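Local coordinates for protein F2 like fibronectin-binding protein (Streptococcus pneumoniae, PDB 5A0N) that is a surface adhesin domain of the internal-thioester class, probably involved in attaching the pneumococcus to its host through covalent binding, at residues 36-41 and 134-139; 62-67 and 73-78; 107-112 and 210-215. All blocks are in the same frame, centred on the assembly; numbering follows the deposited sequence.

Contact 1. Residues 36-41 and 134-139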
loop_
_atom_site.group_PDB
_atom_site.type_symbol
_atom_site.label_atom_id
_atom_site.label_comp_id
_atom_site.label_asym_id
_atom_site.label_seq_id
_atom_site.Cartn_x
_atom_site.Cartn_y
_atom_site.Cartn_z
ATOM N N TYR A 36 -4.668 -10.557 7.077
ATOM C CA TYR A 36 -4.385 -9.463 6.140
ATOM C C TYR A 36 -4.251 -8.191 6.963
ATOM O O TYR A 36 -5.218 -7.751 7.590
ATOM C CB TYR A 36 -5.499 -9.346 5.088
ATOM C CG TYR A 36 -5.052 -8.471 3.924
ATOM C CD1 TYR A 36 -5.010 -7.101 4.032
ATOM C CD2 TYR A 36 -4.627 -9.035 2.754
ATOM C CE1 TYR A 36 -4.527 -6.299 3.000
ATOM C CE2 TYR A 36 -4.138 -8.252 1.727
ATOM C CZ TYR A 36 -4.069 -6.894 1.847
ATOM O OH TYR A 36 -3.566 -6.138 0.804
ATOM N N ASN A 37 -3.051 -7.591 6.966
ATOM C CA ASN A 37 -2.694 -6.566 7.943
ATOM C C ASN A 37 -2.511 -5.164 7.371
ATOM O O ASN A 37 -2.070 -4.269 8.070
ATOM C CB ASN A 37 -1.457 -6.960 8.749
ATOM C CG ASN A 37 -1.590 -8.360 9.304
ATOM O OD1 ASN A 37 -2.676 -8.753 9.763
ATOM N ND2 ASN A 37 -0.522 -9.110 9.256
ATOM N N ASN A 38 -2.833 -4.974 6.075
ATOM C CA ASN A 38 -2.880 -3.658 5.439
ATOM C C ASN A 38 -1.550 -2.930 5.410
ATOM O O ASN A 38 -1.512 -1.725 5.199
ATOM C CB ASN A 38 -3.951 -2.792 6.051
ATOM C CG ASN A 38 -5.352 -3.215 5.678
ATOM O OD1 ASN A 38 -5.594 -4.118 4.888
ATOM N ND2 ASN A 38 -6.321 -2.510 6.227
ATOM N N LEU A 39 -0.457 -3.658 5.633
ATOM C CA LEU A 39 0.870 -3.050 5.733
ATOM C C LEU A 39 0.921 -1.922 6.744
ATOM O O LEU A 39 1.694 -0.989 6.618
ATOM C CB LEU A 39 1.438 -2.675 4.360
ATOM C CG LEU A 39 1.828 -3.868 3.493
ATOM C CD1 LEU A 39 1.759 -3.533 1.988
ATOM C CD2 LEU A 39 3.212 -4.419 3.876
ATOM N N THR A 40 0.114 -2.054 7.802
ATOM C CA THR A 40 0.187 -1.086 8.894
ATOM C C THR A 40 1.624 -0.868 9.313
ATOM O O THR A 40 2.385 -1.833 9.473
ATOM C CB THR A 40 -0.629 -1.588 10.096
ATOM O OG1 THR A 40 -1.995 -1.748 9.684
ATOM C CG2 THR A 40 -0.549 -0.690 11.298
ATOM N N VAL A 41 1.993 0.392 9.557
ATOM C CA VAL A 41 3.345 0.747 9.955
ATOM C C VAL A 41 3.280 1.200 11.410
ATOM O O VAL A 41 2.365 1.950 11.802
ATOM C CB VAL A 41 3.945 1.834 9.043
ATOM C CG1 VAL A 41 5.376 2.090 9.431
ATOM C CG2 VAL A 41 3.840 1.410 7.572
ATOM N N THR A 134 -15.310 -6.132 6.054
ATOM C CA THR A 134 -14.687 -6.929 4.989
ATOM C C THR A 134 -13.911 -6.012 4.038
ATOM O O THR A 134 -12.744 -6.279 3.700
ATOM C CB THR A 134 -15.754 -7.714 4.220
ATOM O OG1 THR A 134 -16.343 -8.660 5.119
ATOM C CG2 THR A 134 -15.191 -8.432 2.985
ATOM N N ALA A 135 -14.521 -4.894 3.635
ATOM C CA ALA A 135 -13.895 -4.013 2.672
ATOM C C ALA A 135 -12.569 -3.458 3.155
ATOM O O ALA A 135 -11.650 -3.260 2.347
ATOM C CB ALA A 135 -14.823 -2.881 2.291
ATOM N N ARG A 136 -12.419 -3.259 4.467
ATOM C CA ARG A 136 -11.213 -2.638 4.981
ATOM C C ARG A 136 -9.952 -3.356 4.515
ATOM O O ARG A 136 -8.941 -2.706 4.193
ATOM C CB ARG A 136 -11.266 -2.616 6.521
ATOM C CG ARG A 136 -10.060 -1.984 7.197
ATOM C CD ARG A 136 -10.222 -1.986 8.717
ATOM N NE ARG A 136 -10.162 -3.369 9.166
ATOM C CZ ARG A 136 -9.049 -4.007 9.527
ATOM N NH1 ARG A 136 -7.889 -3.381 9.609
ATOM N NH2 ARG A 136 -9.128 -5.284 9.801
ATOM N N THR A 137 -9.976 -4.683 4.489
ATOM C CA THR A 137 -8.817 -5.442 3.999
ATOM C C THR A 137 -8.974 -5.855 2.548
ATOM O O THR A 137 -7.997 -5.823 1.801
ATOM C CB THR A 137 -8.541 -6.688 4.868
ATOM O OG1 THR A 137 -9.683 -7.546 4.848
ATOM C CG2 THR A 137 -8.171 -6.294 6.310
ATOM N N TYR A 138 -10.170 -6.273 2.137
ATOM C CA TYR A 138 -10.331 -6.793 0.772
ATOM C C TYR A 138 -10.158 -5.672 -0.285
ATOM O O TYR A 138 -9.640 -5.918 -1.365
ATOM C CB TYR A 138 -11.668 -7.534 0.590
ATOM C CG TYR A 138 -11.673 -8.937 1.190
ATOM C CD1 TYR A 138 -11.714 -9.143 2.557
ATOM C CD2 TYR A 138 -11.613 -10.053 0.387
ATOM C CE1 TYR A 138 -11.717 -10.407 3.078
ATOM C CE2 TYR A 138 -11.618 -11.323 0.933
ATOM C CZ TYR A 138 -11.670 -11.483 2.268
ATOM O OH TYR A 138 -11.676 -12.753 2.796
ATOM N N PHE A 139 -10.559 -4.449 0.046
ATOM C CA PHE A 139 -10.326 -3.319 -0.872
ATOM C C PHE A 139 -8.851 -2.922 -0.868
ATOM O O PHE A 139 -8.311 -2.539 -1.896
ATOM C CB PHE A 139 -11.214 -2.126 -0.521
ATOM C CG PHE A 139 -11.232 -1.017 -1.554
ATOM C CD1 PHE A 139 -11.425 -1.280 -2.908
ATOM C CD2 PHE A 139 -11.119 0.314 -1.161
ATOM C CE1 PHE A 139 -11.500 -0.248 -3.828
ATOM C CE2 PHE A 139 -11.197 1.334 -2.097
ATOM C CZ PHE A 139 -11.390 1.044 -3.412
#
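Tyr36 lies along Thr137, the two side chains running past each other in opposite directions. Its CB starts 4.0 Å from Thr137 CB, and CG keeps the same spacing. CD1 comes closer, 3.7 Å from Thr137 CB, and CE1 then leaves the methine for the backbone, with Thr137 O 3.7 Å away over one ring face and displaced toward the rim. The tip, OH, finds its partners outside 134-139, in hydrogen bonds with His140 ND1 and Gln24 NE2. With CG swung away from the backbone N (chi1 -166°), the ring is laid against the first turns of helix 132-152. This joins the loop between strands 35-36 and 41-43 to a helix of the region matched to the helical insertion domain of pilus-presented adhesins. At the backbone, Thr137 CG2 rests 3.5 Å from Tyr36 O. Asn38 crosses Thr137 at about a right angle, its OD1 3.6 Å from Thr137 CA, buried and without a polar partner in the model. Its ND2 gives a weak, bent hydrogen bond to Arg136 O (3.3 Å, N-H...O 144°), an oxygen also bonded to Tyr116 OH. Bent at chi3, Arg136 brings NH1 to 3.8 Å from Asn38 ND2, with the guanidinium and amide planes 53° apart.

Contact 2. Residues 62-67 and 73-78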
loop_
_atom_site.group_PDB
_atom_site.type_symbol
_atom_site.label_atom_id
_atom_site.label_comp_id
_atom_site.label_asym_id
_atom_site.label_seq_id
_atom_site.Cartn_x
_atom_site.Cartn_y
_atom_site.Cartn_z
ATOM N N ARG A 62 11.707 -8.152 -1.032
ATOM C CA ARG A 62 11.229 -8.799 0.195
ATOM C C ARG A 62 10.124 -7.963 0.818
ATOM O O ARG A 62 10.116 -6.729 0.716
ATOM C CB ARG A 62 12.384 -8.982 1.196
ATOM C CG ARG A 62 13.501 -9.869 0.704
ATOM C CD ARG A 62 14.663 -9.949 1.668
ATOM N NE ARG A 62 14.284 -10.577 2.925
ATOM C CZ ARG A 62 15.007 -10.535 4.030
ATOM N NH1 ARG A 62 16.205 -9.939 3.999
ATOM N NH2 ARG A 62 14.513 -11.064 5.151
ATOM N N PHE A 63 9.162 -8.632 1.436
ATOM C CA PHE A 63 8.042 -7.958 2.102
ATOM C C PHE A 63 8.290 -7.946 3.599
ATOM O O PHE A 63 8.810 -8.922 4.158
ATOM C CB PHE A 63 6.723 -8.684 1.831
ATOM C CG PHE A 63 6.122 -8.476 0.460
ATOM C CD1 PHE A 63 6.872 -8.115 -0.668
ATOM C CD2 PHE A 63 4.771 -8.675 0.288
ATOM C CE1 PHE A 63 6.261 -7.990 -1.888
ATOM C CE2 PHE A 63 4.171 -8.555 -0.919
ATOM C CZ PHE A 63 4.925 -8.235 -2.015
ATOM N N PRO A 64 7.880 -6.871 4.258
ATOM C CA PRO A 64 8.123 -6.756 5.705
ATOM C C PRO A 64 7.112 -7.515 6.540
ATOM O O PRO A 64 5.995 -7.794 6.105
ATOM C CB PRO A 64 8.016 -5.249 5.946
ATOM C CG PRO A 64 6.957 -4.848 4.945
ATOM C CD PRO A 64 7.256 -5.659 3.715
ATOM N N SER A 65 7.520 -7.821 7.772
ATOM C CA SER A 65 6.619 -8.508 8.691
ATOM C C SER A 65 7.092 -8.264 10.122
ATOM O O SER A 65 8.137 -7.674 10.361
ATOM C CB SER A 65 6.596 -10.014 8.386
ATOM O OG SER A 65 7.889 -10.605 8.542
ATOM N N PHE A 66 6.256 -8.708 11.051
ATOM C CA PHE A 66 6.479 -8.474 12.482
ATOM C C PHE A 66 5.982 -9.677 13.276
ATOM O O PHE A 66 5.420 -9.530 14.372
ATOM C CB PHE A 66 5.798 -7.177 12.912
ATOM C CG PHE A 66 6.223 -6.651 14.270
ATOM C CD1 PHE A 66 7.554 -6.404 14.553
ATOM C CD2 PHE A 66 5.290 -6.373 15.245
ATOM C CE1 PHE A 66 7.954 -5.900 15.781
ATOM C CE2 PHE A 66 5.676 -5.852 16.487
ATOM C CZ PHE A 66 7.016 -5.628 16.742
ATOM N N THR A 67 6.208 -10.870 12.762
ATOM C CA THR A 67 5.732 -12.061 13.445
ATOM C C THR A 67 6.469 -12.271 14.780
ATOM O O THR A 67 7.686 -12.153 14.827
ATOM C CB THR A 67 5.915 -13.278 12.528
ATOM O OG1 THR A 67 5.285 -13.024 11.257
ATOM C CG2 THR A 67 5.343 -14.528 13.161
ATOM N N GLY A 73 12.376 -6.145 7.925
ATOM C CA GLY A 73 12.132 -4.914 7.166
ATOM C C GLY A 73 11.954 -3.751 8.084
ATOM O O GLY A 73 10.914 -3.625 8.741
ATOM N N ILE A 74 12.960 -2.882 8.112
ATOM C CA ILE A 74 12.982 -1.747 9.004
ATOM C C ILE A 74 13.112 -0.509 8.128
ATOM O O ILE A 74 13.888 -0.500 7.164
ATOM C CB ILE A 74 14.145 -1.873 10.009
ATOM C CG1 ILE A 74 14.003 -3.166 10.828
ATOM C CG2 ILE A 74 14.170 -0.663 10.934
ATOM C CD1 ILE A 74 15.145 -3.440 11.770
ATOM N N TYR A 75 12.321 0.505 8.452
ATOM C CA TYR A 75 12.119 1.665 7.588
ATOM C C TYR A 75 12.395 2.973 8.278
ATOM O O TYR A 75 12.239 3.111 9.482
ATOM C CB TYR A 75 10.667 1.680 7.082
ATOM C CG TYR A 75 10.298 0.524 6.220
ATOM C CD1 TYR A 75 9.879 -0.681 6.755
ATOM C CD2 TYR A 75 10.412 0.591 4.844
ATOM C CE1 TYR A 75 9.599 -1.759 5.941
ATOM C CE2 TYR A 75 10.108 -0.476 4.026
ATOM C CZ TYR A 75 9.719 -1.675 4.588
ATOM O OH TYR A 75 9.421 -2.761 3.824
ATOM N N THR A 76 12.787 3.970 7.472
ATOM C CA THR A 76 12.751 5.371 7.857
ATOM C C THR A 76 11.633 6.073 7.091
ATOM O O THR A 76 11.148 5.580 6.084
ATOM C CB THR A 76 14.099 6.097 7.640
ATOM O OG1 THR A 76 14.476 5.956 6.280
ATOM C CG2 THR A 76 15.192 5.526 8.516
ATOM N N LEU A 77 11.219 7.211 7.613
ATOM C CA LEU A 77 10.066 7.953 7.105
ATOM C C LEU A 77 10.470 9.242 6.408
ATOM O O LEU A 77 11.233 10.032 6.960
ATOM C CB LEU A 77 9.128 8.282 8.281
ATOM C CG LEU A 77 7.959 9.223 8.024
ATOM C CD1 LEU A 77 6.982 8.688 7.009
ATOM C CD2 LEU A 77 7.234 9.502 9.314
ATOM N N VAL A 78 9.924 9.454 5.211
ATOM C CA VAL A 78 10.002 10.730 4.529
ATOM C C VAL A 78 8.574 11.302 4.490
ATOM O O VAL A 78 7.681 10.716 3.880
ATOM C CB VAL A 78 10.541 10.596 3.102
ATOM C CG1 VAL A 78 10.782 11.955 2.495
ATOM C CG2 VAL A 78 11.821 9.786 3.090
HETATM O O HOH W 1 8.748 -4.804 9.845
#
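Pro64 packs CB, CG and CD against the hydroxyl end of Tyr75, the two side chains crossing at about a right angle. This is the tight part of the contact. Pro64 CG lies 3.4 Å from Tyr75 OH, while CB packs 3.8 Å from Tyr75 CE1, close to the plane of the aromatic ring and at its edge. CG of Tyr75 stands opposite its carbonyl carbon (chi1 -64°), which turns the ring from strand 75-78 back toward the proline. There the hydroxyl is hydrogen-bonded to Gln209 O, just ahead of strand 211-216 in the same four-stranded antiparallel sheet. Gly73 CA lies 4.3 Å from Pro64 CB; at the glycine's backbone angles a CB would run into the carbonyl O of the residue before, and Pro64 CB also stands in its place. Farther along, the two chains diverge and the filling changes from carbon to water. One water lies 2.7 Å from Gly73 O and 3.0 Å from Ser65 O, between two carbonyl oxygens that cannot bond to each other. Between loop 62-67 and the chain leading into strand 75-78, the direct contact is therefore apolar and rests on shape rather than on polar pairing.

Contact 3. Residues 107-112 and 210-215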
loop_
_atom_site.group_PDB
_atom_site.type_symbol
_atom_site.label_atom_id
_atom_site.label_comp_id
_atom_site.label_asym_id
_atom_site.label_seq_id
_atom_site.Cartn_x
_atom_site.Cartn_y
_atom_site.Cartn_z
ATOM N N ASP A 107 1.198 9.669 -10.451
ATOM C CA ASP A 107 -0.226 9.846 -10.702
ATOM C C ASP A 107 -1.006 8.597 -10.272
ATOM O O ASP A 107 -1.985 8.684 -9.529
ATOM C CB ASP A 107 -0.492 10.177 -12.179
ATOM C CG ASP A 107 -1.918 10.629 -12.430
ATOM O OD1 ASP A 107 -2.503 11.329 -11.587
ATOM O OD2 ASP A 107 -2.486 10.290 -13.485
ATOM N N THR A 108 -0.535 7.426 -10.695
ATOM C CA THR A 108 -1.282 6.223 -10.353
ATOM C C THR A 108 -1.201 5.873 -8.866
ATOM O O THR A 108 -2.217 5.536 -8.288
ATOM C CB THR A 108 -0.916 5.003 -11.232
ATOM O OG1 THR A 108 0.450 4.645 -11.028
ATOM C CG2 THR A 108 -1.183 5.307 -12.702
ATOM N N PHE A 109 -0.019 5.990 -8.267
ATOM C CA PHE A 109 0.095 5.693 -6.845
ATOM C C PHE A 109 -0.723 6.671 -6.022
ATOM O O PHE A 109 -1.455 6.295 -5.108
ATOM C CB PHE A 109 1.556 5.718 -6.351
ATOM C CG PHE A 109 1.618 5.804 -4.863
ATOM C CD1 PHE A 109 1.319 4.678 -4.102
ATOM C CD2 PHE A 109 1.832 6.992 -4.224
ATOM C CE1 PHE A 109 1.196 4.767 -2.728
ATOM C CE2 PHE A 109 1.750 7.070 -2.857
ATOM C CZ PHE A 109 1.438 5.951 -2.106
ATOM N N SER A 110 -0.602 7.959 -6.312
ATOM C CA SER A 110 -1.285 8.941 -5.495
ATOM C C SER A 110 -2.796 8.826 -5.657
ATOM O O SER A 110 -3.543 9.002 -4.682
ATOM C CB SER A 110 -0.782 10.361 -5.783
ATOM O OG SER A 110 -1.067 10.774 -7.110
ATOM N N ARG A 111 -3.271 8.516 -6.863
ATOM C CA ARG A 111 -4.701 8.278 -7.079
ATOM C C ARG A 111 -5.211 7.012 -6.369
ATOM O O ARG A 111 -6.239 7.040 -5.703
ATOM C CB ARG A 111 -4.996 8.177 -8.571
ATOM C CG ARG A 111 -4.976 9.527 -9.258
ATOM C CD ARG A 111 -5.165 9.422 -10.779
ATOM N NE ARG A 111 -5.332 10.752 -11.360
ATOM C CZ ARG A 111 -6.437 11.461 -11.222
ATOM N NH1 ARG A 111 -7.571 10.927 -10.780
ATOM N NH2 ARG A 111 -6.437 12.718 -11.595
ATOM N N LEU A 112 -4.497 5.913 -6.528
ATOM C CA LEU A 112 -4.972 4.648 -6.005
ATOM C C LEU A 112 -4.969 4.665 -4.462
ATOM O O LEU A 112 -5.924 4.203 -3.836
ATOM C CB LEU A 112 -4.122 3.506 -6.559
ATOM C CG LEU A 112 -4.409 3.169 -8.031
ATOM C CD1 LEU A 112 -3.287 2.364 -8.631
ATOM C CD2 LEU A 112 -5.744 2.471 -8.166
ATOM N N ALA A 210 10.041 -0.815 -0.705
ATOM C CA ALA A 210 9.601 0.427 -0.104
ATOM C C ALA A 210 8.094 0.422 0.081
ATOM O O ALA A 210 7.376 -0.359 -0.559
ATOM C CB ALA A 210 10.016 1.602 -0.963
ATOM N N LEU A 211 7.633 1.262 0.996
ATOM C CA LEU A 211 6.201 1.451 1.227
ATOM C C LEU A 211 5.873 2.922 0.997
ATOM O O LEU A 211 6.712 3.794 1.230
ATOM C CB LEU A 211 5.764 1.106 2.656
ATOM C CG LEU A 211 6.269 -0.196 3.224
ATOM C CD1 LEU A 211 5.927 -0.325 4.702
ATOM C CD2 LEU A 211 5.807 -1.381 2.428
ATOM N N ALA A 212 4.615 3.209 0.649
ATOM C CA ALA A 212 4.159 4.591 0.692
ATOM C C ALA A 212 2.695 4.606 1.076
ATOM O O ALA A 212 1.978 3.599 0.980
ATOM C CB ALA A 212 4.407 5.346 -0.630
ATOM N N THR A 213 2.245 5.747 1.569
ATOM C CA THR A 213 0.898 5.886 2.087
ATOM C C THR A 213 0.448 7.342 2.022
ATOM O O THR A 213 1.179 8.184 1.510
ATOM C CB THR A 213 0.806 5.256 3.483
ATOM O OG1 THR A 213 -0.577 5.146 3.808
ATOM C CG2 THR A 213 1.557 6.041 4.545
ATOM N N VAL A 214 -0.744 7.611 2.570
ATOM C CA VAL A 214 -1.355 8.927 2.507
ATOM C C VAL A 214 -2.250 9.133 3.700
ATOM O O VAL A 214 -2.780 8.163 4.280
ATOM C CB VAL A 214 -2.143 9.091 1.175
ATOM C CG1 VAL A 214 -3.297 8.073 1.080
ATOM C CG2 VAL A 214 -2.612 10.519 0.950
ATOM N N ARG A 215 -2.406 10.383 4.079
ATOM C CA ARG A 215 -3.325 10.783 5.126
ATOM C C ARG A 215 -3.829 12.173 4.795
ATOM O O ARG A 215 -3.204 12.909 4.026
ATOM C CB ARG A 215 -2.642 10.787 6.500
ATOM C CG ARG A 215 -1.420 11.682 6.532
ATOM C CD ARG A 215 -0.800 11.945 7.866
ATOM N NE ARG A 215 -0.355 10.724 8.438
ATOM C CZ ARG A 215 -0.648 10.326 9.669
ATOM N NH1 ARG A 215 -1.418 11.024 10.522
ATOM N NH2 ARG A 215 -0.153 9.212 10.018
#
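Helix 105-118 and strand 211-216 come no closer here than 8.6 Å between Phe109 CA and Ala212 CA, a separation that one aromatic side chain spans. Phe109 leaves the helix with CG turned away from its backbone N (chi1 164°), which sends the ring out toward the strand with CZ leading. CZ meets Ala212 CB at 3.4 Å, a close contact, and the flanking CE1 and CE2 each lie 3.9 Å from the same methyl. The methyl lies on the midline of the ring, off its plane and near the CZ end, an oblique approach. CZ also lies 3.7 Å from Ala212 C, and ahead of it Thr213 N is near the ring plane, at the edge, 3.8 Å away. This is helix-on-sheet packing: strand 211-216 is an inner strand of the four-stranded antiparallel sheet, between 55-56 and 193-200, and the helix belongs to the region matched to the helical insertion domain. Phe109 also touches Ile147 of helix 132-152 and Tyr195 of strand 193-200, so its ring lies where two helices meet the sheet. Thr213 CB points away from the helix, and OG1 is hydrogen-bonded to Phe53 O. On another side of helix 105-118, Arg111 NE makes a salt bridge with Asp107 OD1 one turn earlier, at 2.9 Å and 32° out of the carboxylate plane, while NH1 is bonded to Leu183 O and Phe186 O.

Contacts 2 and 3 are buried, whereas contact 1 is only partly buried, Arg136 being exposed. Contacts 1 and 3 both join helices of the insertion region to the beta-rich part of the chain, the first through a loop and the second through an inner strand; contact 2 stays within the beta-rich part and shares the four-stranded sheet with contact 3. Their chemistry differs: contact 1 has a weak amide bond, contact 2 a bridging water, and contact 3 only apolar packing between its segments. The three centres lie 15 to 16 Å apart, yet Leu39 touches both Pro64 and Leu211, and Tyr75 packs on Leu211, so that these side chains connect the three contacts by apolar packing.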